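Local coordinates for protein endo-pectate lyase (Erwinia chrysanthemi, PDB 3B4N) that cleaves pectate by calcium-dependent beta-elimination, and probably also degrades highly methylated pectins, cutting within the chain, at residues Ala281-Asn284 against Val290-Ile293; Trp37-Asp40 against Arg46-Val49; Asp173-Asp178 against Glu185-Glu190. One frame throughout, in Å; residues are numbered along the deposited sequence.

Interaction 1 of 3, residues Ala281-Asn284 against Val290-Ile293; sequences AGVN and VATI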
loop_
_atom_site.group_PDB
_atom_site.type_symbol
_atom_site.label_atom_id
_atom_site.label_comp_id
_atom_site.label_asym_id
_atom_site.label_seq_id
_atom_site.Cartn_x
_atom_site.Cartn_y
_atom_site.Cartn_z
ATOM N N ALA A 281 4.970 7.798 -9.811
ATOM C CA ALA A 281 4.393 7.007 -10.891
ATOM C C ALA A 281 5.134 7.134 -12.205
ATOM O O ALA A 281 5.656 8.196 -12.530
ATOM C CB ALA A 281 2.950 7.427 -11.096
ATOM N N GLY A 282 5.145 6.039 -12.958
ATOM C CA GLY A 282 5.780 6.014 -14.264
ATOM C C GLY A 282 4.798 5.486 -15.297
ATOM O O GLY A 282 4.404 4.315 -15.248
ATOM N N VAL A 283 4.403 6.349 -16.228
ATOM C CA VAL A 283 3.456 5.988 -17.280
ATOM C C VAL A 283 4.142 5.880 -18.632
ATOM O O VAL A 283 5.083 6.621 -18.920
ATOM C CB VAL A 283 2.305 7.041 -17.413
ATOM C CG1 VAL A 283 1.455 7.053 -16.152
ATOM C CG2 VAL A 283 2.874 8.428 -17.682
ATOM N N ASN A 284 3.687 4.934 -19.449
ATOM C CA ASN A 284 4.224 4.800 -20.807
ATOM C C ASN A 284 3.241 5.623 -21.631
ATOM O O ASN A 284 2.153 5.148 -21.979
ATOM C CB ASN A 284 4.191 3.343 -21.273
ATOM C CG ASN A 284 5.066 2.453 -20.444
ATOM O OD1 ASN A 284 6.181 2.828 -20.075
ATOM N ND2 ASN A 284 4.575 1.255 -20.151
ATOM N N VAL A 290 -2.506 6.402 -18.180
ATOM C CA VAL A 290 -2.870 7.647 -17.518
ATOM C C VAL A 290 -2.857 7.465 -16.012
ATOM O O VAL A 290 -3.496 6.547 -15.491
ATOM C CB VAL A 290 -4.272 8.138 -17.905
ATOM C CG1 VAL A 290 -4.533 9.498 -17.228
ATOM C CG2 VAL A 290 -4.387 8.271 -19.422
ATOM N N ALA A 291 -2.110 8.321 -15.321
ATOM C CA ALA A 291 -2.046 8.292 -13.861
ATOM C C ALA A 291 -2.858 9.479 -13.368
ATOM O O ALA A 291 -2.575 10.613 -13.725
ATOM C CB ALA A 291 -0.613 8.417 -13.385
ATOM N N THR A 292 -3.875 9.209 -12.558
ATOM C CA THR A 292 -4.735 10.252 -12.002
ATOM C C THR A 292 -4.436 10.246 -10.509
ATOM O O THR A 292 -4.779 9.296 -9.811
ATOM C CB THR A 292 -6.206 9.923 -12.301
ATOM O OG1 THR A 292 -6.389 9.892 -13.726
ATOM C CG2 THR A 292 -7.132 10.969 -11.703
ATOM N N ILE A 293 -3.810 11.321 -10.033
ATOM C CA ILE A 293 -3.348 11.423 -8.649
ATOM C C ILE A 293 -3.781 12.654 -7.856
ATOM O O ILE A 293 -3.674 13.781 -8.339
ATOM C CB ILE A 293 -1.794 11.414 -8.625
ATOM C CG1 ILE A 293 -1.267 10.144 -9.281
ATOM C CG2 ILE A 293 -1.268 11.544 -7.202
ATOM C CD1 ILE A 293 0.234 10.158 -9.498
#
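Val283 and Ala291 make the tightest contact between two walls of one coil of the right-handed parallel beta-helix, a fold whose strands turn inward-pointing side chains into a shared interior. CG1 of Val283 lies 3.7 Å from CB of Ala291. It gets there by standing anti to its own carbonyl carbon (chi1 -65°), which swings this methyl across toward the facing strand. Two residues back on one strand and two on along the other, the CB of Ala281 meets CD1 of Ile293 at 4.2 Å; CD1 stands anti to CA (chi2 171°), and this terminal methyl touches the alanine. The two alanines also face each other, CB of Ala281 to CB of Ala291 at 4.3 Å. No hydrogen bond joins the segments, whose axes come within 7.3 Å and run at 149°, so the direct contact between them is apolar side-chain packing. Neighbouring coils supply the sheet pairing, through Trp251, Ser253 and Glu310, and complete the apolar filling with Leu266 beside Ala281 and Val336 beside Ile293. Where the strand 276-284 ends, the side-chain amide of Asn284 is held at both atoms: OD1 is bonded to Arg252 NH2, and ND2 to the carbonyl O of Cys254.

Interaction 2 of 3, residues Trp37-Asp40 against Arg46-Val49; sequences WSTD and RQEV. With EDO (1,2-ethanediol), chain G.
Within the N-terminal antiparallel beta-sandwich, arranged as in fibronectin type III domains, Trp37 of the strand 32-39 meets Gln47 of the strand 44-52 between the two sheets. The indole CG sits between the backbone N and the carbonyl carbon of Trp37 (chi1 61°), which sends the ring across the interior with its pyrrole edge toward the glutamine. The amide of Gln47 comes in at that edge, near the ring plane, with its own plane turned 74° against the indole. NE1 of Trp37 and the atom modelled as NE2 of Gln47 are 2.8 Å apart; the amide is probably flipped in the model, and turned back it may accept a hydrogen bond there. Leu24 and Thr22 of one sheet and Leu66 and Val88 of the other pack on the tryptophan. Ser38 and Glu48, which alternate with this pair, point away from the other segment. OG of Ser38 is hydrogen-bonded to Asn163 ND2 and, at 2.8 Å, to O1 of a 1,2-ethanediol probably taken from the crystallisation liquor. Glu48 forms salt bridges with Arg62 and Arg46; in the latter, NH1 of Arg46 reaches the anti lone pair of Glu48 OE2 at 3.0 Å, with OE2 in the guanidinium plane.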
loop_
_atom_site.group_PDB
_atom_site.type_symbol
_atom_site.label_atom_id
_atom_site.label_comp_id
_atom_site.label_asym_id
_atom_site.label_seq_id
_atom_site.Cartn_x
_atom_site.Cartn_y
_atom_site.Cartn_z
ATOM N N TRP A 37 -6.026 -0.614 9.781
ATOM C CA TRP A 37 -7.214 -1.389 10.091
ATOM C C TRP A 37 -8.115 -1.517 8.888
ATOM O O TRP A 37 -7.970 -0.796 7.901
ATOM C CB TRP A 37 -8.001 -0.746 11.247
ATOM C CG TRP A 37 -8.499 0.657 10.975
ATOM C CD1 TRP A 37 -9.730 1.020 10.497
ATOM C CD2 TRP A 37 -7.761 1.870 11.142
ATOM N NE1 TRP A 37 -9.800 2.387 10.357
ATOM C CE2 TRP A 37 -8.604 2.934 10.745
ATOM C CE3 TRP A 37 -6.464 2.163 11.588
ATOM C CZ2 TRP A 37 -8.191 4.273 10.780
ATOM C CZ3 TRP A 37 -6.051 3.490 11.623
ATOM C CH2 TRP A 37 -6.914 4.530 11.220
ATOM N N SER A 38 -9.021 -2.480 8.964
ATOM C CA SER A 38 -10.020 -2.657 7.929
ATOM C C SER A 38 -11.340 -2.661 8.684
ATOM O O SER A 38 -11.409 -3.076 9.841
ATOM C CB SER A 38 -9.845 -3.980 7.176
ATOM O OG SER A 38 -10.060 -5.093 8.022
ATOM N N THR A 39 -12.385 -2.157 8.048
ATOM C CA THR A 39 -13.694 -2.153 8.674
ATOM C C THR A 39 -14.726 -2.384 7.589
ATOM O O THR A 39 -14.510 -2.005 6.438
ATOM C CB THR A 39 -13.994 -0.810 9.400
ATOM O OG1 THR A 39 -15.271 -0.900 10.041
ATOM C CG2 THR A 39 -14.011 0.364 8.418
ATOM N N ASP A 40 -15.823 -3.043 7.945
ATOM C CA ASP A 40 -16.892 -3.262 6.979
ATOM C C ASP A 40 -18.085 -2.359 7.293
ATOM O O ASP A 40 -19.177 -2.551 6.754
ATOM C CB ASP A 40 -17.323 -4.730 6.941
ATOM C CG ASP A 40 -17.605 -5.295 8.307
ATOM O OD1 ASP A 40 -17.926 -4.514 9.222
ATOM O OD2 ASP A 40 -17.514 -6.531 8.464
ATOM N N ARG A 46 -16.675 9.060 11.489
ATOM C CA ARG A 46 -15.343 9.394 11.987
ATOM C C ARG A 46 -14.720 8.138 12.553
ATOM O O ARG A 46 -15.398 7.125 12.739
ATOM C CB ARG A 46 -15.403 10.457 13.093
ATOM C CG ARG A 46 -16.131 9.991 14.351
ATOM C CD ARG A 46 -15.720 10.775 15.592
ATOM N NE ARG A 46 -15.970 12.203 15.443
ATOM C CZ ARG A 46 -15.732 13.100 16.395
ATOM N NH1 ARG A 46 -15.240 12.716 17.564
ATOM N NH2 ARG A 46 -15.988 14.382 16.167
ATOM N N GLN A 47 -13.424 8.215 12.829
ATOM C CA GLN A 47 -12.707 7.078 13.390
ATOM C C GLN A 47 -11.821 7.616 14.497
ATOM O O GLN A 47 -11.114 8.598 14.306
ATOM C CB GLN A 47 -11.886 6.386 12.301
ATOM C CG GLN A 47 -12.772 5.918 11.154
ATOM C CD GLN A 47 -11.974 5.363 10.005
ATOM O OE1 GLN A 47 -11.334 6.113 9.256
ATOM N NE2 GLN A 47 -11.998 4.045 9.860
ATOM N N GLU A 48 -11.867 6.975 15.657
ATOM C CA GLU A 48 -11.095 7.450 16.791
ATOM C C GLU A 48 -10.045 6.451 17.212
ATOM O O GLU A 48 -10.304 5.252 17.285
ATOM C CB GLU A 48 -12.034 7.732 17.961
ATOM C CG GLU A 48 -13.181 8.669 17.603
ATOM C CD GLU A 48 -14.068 8.973 18.786
ATOM O OE1 GLU A 48 -14.344 8.046 19.578
ATOM O OE2 GLU A 48 -14.499 10.136 18.914
ATOM N N VAL A 49 -8.848 6.947 17.488
ATOM C CA VAL A 49 -7.766 6.074 17.916
ATOM C C VAL A 49 -7.611 6.217 19.421
ATOM O O VAL A 49 -7.551 7.326 19.940
ATOM C CB VAL A 49 -6.425 6.450 17.249
ATOM C CG1 VAL A 49 -5.349 5.436 17.627
ATOM C CG2 VAL A 49 -6.595 6.512 15.737
HETATM C C1 EDO G . -13.365 -5.828 9.243
HETATM O O1 EDO G . -12.798 -5.380 7.890
HETATM C C2 EDO G . -13.218 -7.328 9.526
HETATM O O2 EDO G . -11.693 -7.652 9.548
#

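Interaction 3 of 3, residues Asp173-Asp178 against Glu185-Glu190; sequences DGIHCD and ENVIWE. With ZN (zinc ion), chain F; ZN (zinc ion), chain E; ZN (zinc ion), chain D.
Val187 and Trp189 together receive the end of Ile175 in the interior of the parallel beta-helix. The segment 185-190 reaches them through a corner at Asn186, whose left-handed backbone conformation turns the chain from one wall of the coil to the next. Val187 then meets Ile175 tip to tip, CG1 to CD1 at 4.1 Å, while the same CG1 covers one face of the Trp189 ring near its rim. Ile188 packs on Met25 and Ser27 of the N-terminal domain. Trp189 returns to the interior, its CZ2 4.2 Å from CD1 of Ile175, the two side chains crossing at about a right angle; Glu190 forms salt bridges to Lys29 and Arg165. On the first segment, Asp173, two residues before Ile175, and His176, directly after it, bind zinc. The imidazole bridges two ions, NE2 sharing one with Asp173 OD1 and ND1 the other with Asp178 OD1, each at 2.1 Å from its nitrogen. Asp173 OD2 and Asp195 hold a third zinc, and a water bridges this ion and the one between Asp173 and His176. Both ring nitrogens being engaged, the imidazole's rotation is fixed; the strand 175-178 and the loop before it thus turn an apolar side chain inward and carry zinc ligands on other side chains.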
loop_
_atom_site.group_PDB
_atom_site.type_symbol
_atom_site.label_atom_id
_atom_site.label_comp_id
_atom_site.label_asym_id
_atom_site.label_seq_id
_atom_site.Cartn_x
_atom_site.Cartn_y
_atom_site.Cartn_z
ATOM N N ASP A 173 7.450 -12.548 -4.082
ATOM C CA ASP A 173 6.859 -11.676 -5.096
ATOM C C ASP A 173 5.497 -11.116 -4.676
ATOM O O ASP A 173 4.594 -10.938 -5.498
ATOM C CB ASP A 173 6.736 -12.374 -6.451
ATOM C CG ASP A 173 6.573 -11.385 -7.584
ATOM O OD1 ASP A 173 5.995 -11.731 -8.627
ATOM O OD2 ASP A 173 7.037 -10.240 -7.428
ATOM N N GLY A 174 5.350 -10.877 -3.379
ATOM C CA GLY A 174 4.130 -10.272 -2.870
ATOM C C GLY A 174 2.794 -10.893 -3.212
ATOM O O GLY A 174 2.633 -12.110 -3.180
ATOM N N ILE A 175 1.827 -10.038 -3.531
ATOM C CA ILE A 175 0.467 -10.474 -3.834
ATOM C C ILE A 175 0.082 -10.191 -5.278
ATOM O O ILE A 175 0.223 -9.068 -5.745
ATOM C CB ILE A 175 -0.543 -9.759 -2.907
ATOM C CG1 ILE A 175 -0.155 -10.004 -1.446
ATOM C CG2 ILE A 175 -1.963 -10.223 -3.210
ATOM C CD1 ILE A 175 -1.035 -9.274 -0.432
ATOM N N HIS A 176 -0.408 -11.209 -5.982
ATOM C CA HIS A 176 -0.826 -11.051 -7.371
ATOM C C HIS A 176 -2.328 -10.941 -7.546
ATOM O O HIS A 176 -3.078 -11.679 -6.907
ATOM C CB HIS A 176 -0.426 -12.262 -8.219
ATOM C CG HIS A 176 1.004 -12.282 -8.641
ATOM N ND1 HIS A 176 1.463 -13.122 -9.632
ATOM C CD2 HIS A 176 2.083 -11.601 -8.191
ATOM C CE1 HIS A 176 2.766 -12.958 -9.775
ATOM N NE2 HIS A 176 3.168 -12.042 -8.911
ATOM N N CYS A 177 -2.761 -10.006 -8.385
ATOM C CA CYS A 177 -4.164 -9.937 -8.757
ATOM C C CYS A 177 -4.058 -10.498 -10.176
ATOM O O CYS A 177 -3.642 -9.800 -11.102
ATOM C CB CYS A 177 -4.684 -8.513 -8.817
ATOM S SG CYS A 177 -6.383 -8.437 -9.484
ATOM N N ASP A 178 -4.415 -11.765 -10.354
ATOM C CA ASP A 178 -4.273 -12.376 -11.670
ATOM C C ASP A 178 -5.476 -12.428 -12.602
ATOM O O ASP A 178 -5.388 -12.942 -13.721
ATOM C CB ASP A 178 -3.640 -13.758 -11.505
ATOM C CG ASP A 178 -2.152 -13.670 -11.171
ATOM O OD1 ASP A 178 -1.600 -14.655 -10.660
ATOM O OD2 ASP A 178 -1.535 -12.609 -11.422
ATOM N N GLU A 185 -6.653 -5.241 1.150
ATOM C CA GLU A 185 -7.103 -4.375 2.229
ATOM C C GLU A 185 -6.386 -4.580 3.551
ATOM O O GLU A 185 -6.396 -5.668 4.110
ATOM C CB GLU A 185 -8.609 -4.611 2.378
ATOM C CG GLU A 185 -9.337 -3.773 3.388
ATOM C CD GLU A 185 -10.838 -3.979 3.299
ATOM O OE1 GLU A 185 -11.576 -3.314 4.054
ATOM O OE2 GLU A 185 -11.285 -4.807 2.471
ATOM N N ASN A 186 -5.787 -3.514 4.058
ATOM C CA ASN A 186 -5.035 -3.563 5.304
ATOM C C ASN A 186 -3.975 -4.656 5.333
ATOM O O ASN A 186 -4.003 -5.558 6.171
ATOM C CB ASN A 186 -5.955 -3.713 6.513
ATOM C CG ASN A 186 -5.226 -3.422 7.805
ATOM O OD1 ASN A 186 -4.363 -2.537 7.845
ATOM N ND2 ASN A 186 -5.560 -4.149 8.867
ATOM N N VAL A 187 -3.038 -4.564 4.400
ATOM C CA VAL A 187 -1.935 -5.507 4.346
ATOM C C VAL A 187 -0.691 -4.717 4.741
ATOM O O VAL A 187 -0.555 -3.540 4.403
ATOM C CB VAL A 187 -1.768 -6.124 2.936
ATOM C CG1 VAL A 187 -0.458 -6.911 2.867
ATOM C CG2 VAL A 187 -2.949 -7.066 2.650
ATOM N N ILE A 188 0.188 -5.364 5.497
ATOM C CA ILE A 188 1.418 -4.728 5.953
ATOM C C ILE A 188 2.598 -5.511 5.406
ATOM O O ILE A 188 2.684 -6.717 5.610
ATOM C CB ILE A 188 1.501 -4.713 7.488
ATOM C CG1 ILE A 188 0.377 -3.839 8.050
ATOM C CG2 ILE A 188 2.877 -4.214 7.941
ATOM C CD1 ILE A 188 0.366 -3.741 9.569
ATOM N N TRP A 189 3.472 -4.823 4.678
ATOM C CA TRP A 189 4.678 -5.451 4.123
ATOM C C TRP A 189 5.830 -4.948 4.990
ATOM O O TRP A 189 6.155 -3.763 4.961
ATOM C CB TRP A 189 4.906 -5.010 2.673
ATOM C CG TRP A 189 3.922 -5.556 1.663
ATOM C CD1 TRP A 189 4.123 -6.599 0.805
ATOM C CD2 TRP A 189 2.621 -5.031 1.354
ATOM N NE1 TRP A 189 3.039 -6.752 -0.027
ATOM C CE2 TRP A 189 2.103 -5.802 0.289
ATOM C CE3 TRP A 189 1.848 -3.980 1.869
ATOM C CZ2 TRP A 189 0.848 -5.553 -0.271
ATOM C CZ3 TRP A 189 0.594 -3.734 1.310
ATOM C CH2 TRP A 189 0.111 -4.518 0.250
ATOM N N GLU A 190 6.454 -5.841 5.753
ATOM C CA GLU A 190 7.546 -5.437 6.644
ATOM C C GLU A 190 8.837 -5.006 5.931
ATOM O O GLU A 190 9.626 -4.224 6.472
ATOM C CB GLU A 190 7.812 -6.547 7.669
ATOM C CG GLU A 190 6.687 -6.714 8.715
ATOM C CD GLU A 190 6.543 -5.522 9.663
ATOM O OE1 GLU A 190 7.557 -4.849 9.947
ATOM O OE2 GLU A 190 5.419 -5.264 10.150
HETATM ZN ZN ZN F . 4.827 -11.164 -9.929
HETATM ZN ZN ZN E . 0.396 -14.537 -10.749
HETATM ZN ZN ZN D . 6.966 -8.818 -8.836
HETATM O O HOH W 1 1.166 -14.188 -12.578
HETATM O O HOH W 2 5.565 -8.837 -10.030
HETATM O O HOH W 3 8.426 -9.306 -10.042
#

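Overall arrangement
From the N terminus, interaction 2 comes first: its segments lie either side of the short loop between the strands 32-39 and 44-52, where the chain passes from one sheet of the sandwich to the other. Interaction 3 reaches across a beta-helix coil, from strand 175-179 past an intervening wall to the wall after the corner at Asn186; interaction 1 closes the short turn between strand 276-284 and the next wall in a later coil. The three are in series, so none nests or crosses. Interactions 1 and 3, centres about 21 Å apart, share the wall that holds strands 175-179 and 276-284 but reach different walls from it. Interactions 2 and 3 meet where Trp37 and Ser38 adjoin Glu185 and Asn186, tying the N-terminal domain to the beta-helix.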